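Local coordinates for cellulase (PDB 6UI3), which probably hydrolyses cellulose and related plant polysaccharides as a family 5 endoglucanase, of which this chain is the catalytic domain, at residues 220-225 against 269-274. Numbering follows the deposited sequence.
Sequences SIHAYI and IGQFAI. Unlike the reference sequence in segment 269-274: Q271 (reference Glu).
Two backbone hydrogen bonds join the strand ends: A223 N gives a well-aligned bond to Q271 O (158° at the hydrogen), whereas G270 N reaches I221 O only weakly. The strands run nearly parallel, and the register slips by one residue between I221–I269 and H222–Q271, which defines a beta bulge.

Among the flat groups, the amide of Q271 lies over one face of the H222 ring, their planes 18° apart. Extended beyond CG (chi2 -180°), the Q271 chain runs on across the imidazole, with CG 3.6 Å from the ring centroid as a CH-pi contact and CD toward the rim. Against Y224 the same amide is turned nearly upright, at 79°; Q271 NE2 meets the phenol edge in its plane and donates a short but weak bond to Y224 OH (2.6 Å). One face of the phenol receives F272 CA. Beyond the two segments, R64 hydrogen-bonds Q271 OE1 and Q152 hydrogen-bonds H222 ND1.

On the opposite face of the sheet, I221 CG2 touches I269 CD1 at 3.8 Å, against helix 243-261. These are the C-terminal ends of strands six and seven of a TIM barrel; in family 5 the nucleophilic glutamate ends strand seven, a position probably held here by Q271, which differs from the reference glutamate.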
loop_
_atom_site.group_PDB
_atom_site.type_symbol
_atom_site.label_atom_id
_atom_site.label_comp_id
_atom_site.label_asym_id
_atom_site.label_seq_id
_atom_site.Cartn_x
_atom_site.Cartn_y
_atom_site.Cartn_z
ATOM N N SER A 220 -4.564 -3.297 -6.180
ATOM C CA SER A 220 -4.328 -2.710 -4.866
ATOM C C SER A 220 -5.655 -2.323 -4.225
ATOM O O SER A 220 -6.412 -1.529 -4.788
ATOM C CB SER A 220 -3.476 -1.457 -5.036
ATOM O OG SER A 220 -3.385 -0.766 -3.802
ATOM N N ILE A 221 -5.919 -2.883 -3.045
ATOM C CA ILE A 221 -7.124 -2.618 -2.264
ATOM C C ILE A 221 -6.729 -2.169 -0.862
ATOM O O ILE A 221 -5.846 -2.765 -0.232
ATOM C CB ILE A 221 -8.000 -3.893 -2.168
ATOM C CG1 ILE A 221 -8.537 -4.316 -3.545
ATOM C CG2 ILE A 221 -9.126 -3.719 -1.146
ATOM C CD1 ILE A 221 -9.499 -3.367 -4.186
ATOM N N HIS A 222 -7.401 -1.135 -0.359
ATOM C CA HIS A 222 -7.277 -0.694 1.032
ATOM C C HIS A 222 -8.639 -0.924 1.667
ATOM O O HIS A 222 -9.633 -0.370 1.191
ATOM C CB HIS A 222 -6.887 0.782 1.124
ATOM C CG HIS A 222 -5.602 1.103 0.428
ATOM N ND1 HIS A 222 -5.147 2.393 0.282
ATOM C CD2 HIS A 222 -4.675 0.304 -0.154
ATOM C CE1 HIS A 222 -3.998 2.380 -0.370
ATOM N NE2 HIS A 222 -3.693 1.126 -0.654
ATOM N N ALA A 223 -8.702 -1.746 2.711
ATOM C CA ALA A 223 -9.999 -2.203 3.238
ATOM C C ALA A 223 -9.988 -2.204 4.769
ATOM O O ALA A 223 -9.748 -3.225 5.428
ATOM C CB ALA A 223 -10.382 -3.566 2.651
ATOM N N TYR A 224 -10.255 -1.029 5.330
ATOM C CA TYR A 224 -10.442 -0.881 6.770
ATOM C C TYR A 224 -11.931 -1.093 7.027
ATOM O O TYR A 224 -12.720 -0.154 7.153
ATOM C CB TYR A 224 -10.008 0.499 7.211
ATOM C CG TYR A 224 -8.587 0.925 6.903
ATOM C CD1 TYR A 224 -7.609 0.882 7.881
ATOM C CD2 TYR A 224 -8.248 1.441 5.664
ATOM C CE1 TYR A 224 -6.322 1.331 7.630
ATOM C CE2 TYR A 224 -6.955 1.894 5.396
ATOM C CZ TYR A 224 -5.993 1.846 6.389
ATOM O OH TYR A 224 -4.724 2.329 6.175
ATOM N N ILE A 225 -12.322 -2.360 7.074
ATOM C CA ILE A 225 -13.736 -2.720 7.005
ATOM C C ILE A 225 -14.118 -3.676 8.124
ATOM O O ILE A 225 -13.294 -4.511 8.531
ATOM C CB ILE A 225 -14.104 -3.331 5.635
ATOM C CG1 ILE A 225 -13.273 -4.576 5.322
ATOM C CG2 ILE A 225 -13.986 -2.258 4.532
ATOM C CD1 ILE A 225 -13.805 -5.355 4.111
ATOM N N ILE A 269 -3.960 -6.578 -0.329
ATOM C CA ILE A 269 -4.560 -5.644 0.626
ATOM C C ILE A 269 -3.430 -4.740 1.115
ATOM O O ILE A 269 -2.755 -5.018 2.124
ATOM C CB ILE A 269 -5.301 -6.360 1.763
ATOM C CG1 ILE A 269 -6.334 -7.352 1.218
ATOM C CG2 ILE A 269 -5.954 -5.336 2.685
ATOM C CD1 ILE A 269 -7.412 -6.760 0.378
ATOM N N GLY A 270 -3.204 -3.662 0.371
ATOM C CA GLY A 270 -2.083 -2.785 0.625
ATOM C C GLY A 270 -2.202 -1.983 1.900
ATOM O O GLY A 270 -1.175 -1.484 2.396
ATOM N N GLN A 271 -3.424 -1.829 2.431
ATOM C CA GLN A 271 -3.642 -1.227 3.741
ATOM C C GLN A 271 -4.843 -1.874 4.408
ATOM O O GLN A 271 -5.901 -1.998 3.786
ATOM C CB GLN A 271 -3.944 0.281 3.682
ATOM C CG GLN A 271 -2.851 1.115 3.025
ATOM C CD GLN A 271 -3.141 2.607 2.972
ATOM O OE1 GLN A 271 -2.494 3.352 2.243
ATOM N NE2 GLN A 271 -4.096 3.037 3.741
ATOM N N PHE A 272 -4.689 -2.208 5.689
ATOM C CA PHE A 272 -5.800 -2.507 6.585
ATOM C C PHE A 272 -5.293 -2.248 7.997
ATOM O O PHE A 272 -4.087 -2.123 8.230
ATOM C CB PHE A 272 -6.305 -3.955 6.455
ATOM C CG PHE A 272 -5.555 -4.947 7.319
ATOM C CD1 PHE A 272 -4.223 -5.223 7.095
ATOM C CD2 PHE A 272 -6.190 -5.620 8.358
ATOM C CE1 PHE A 272 -3.538 -6.109 7.902
ATOM C CE2 PHE A 272 -5.503 -6.519 9.147
ATOM C CZ PHE A 272 -4.192 -6.760 8.916
ATOM N N ALA A 273 -6.231 -2.164 8.942
ATOM C CA ALA A 273 -5.925 -2.070 10.369
ATOM C C ALA A 273 -7.255 -2.022 11.109
ATOM O O ALA A 273 -8.322 -1.900 10.497
ATOM C CB ALA A 273 -5.100 -0.839 10.719
ATOM N N ILE A 274 -7.182 -2.124 12.440
ATOM C CA ILE A 274 -8.313 -1.828 13.323
ATOM C C ILE A 274 -7.808 -0.885 14.409
ATOM O O ILE A 274 -6.853 -1.203 15.131
ATOM C CB ILE A 274 -8.984 -3.086 13.900
ATOM C CG1 ILE A 274 -10.060 -2.695 14.931
ATOM C CG2 ILE A 274 -7.971 -4.097 14.459
ATOM C CD1 ILE A 274 -11.038 -3.786 15.279
#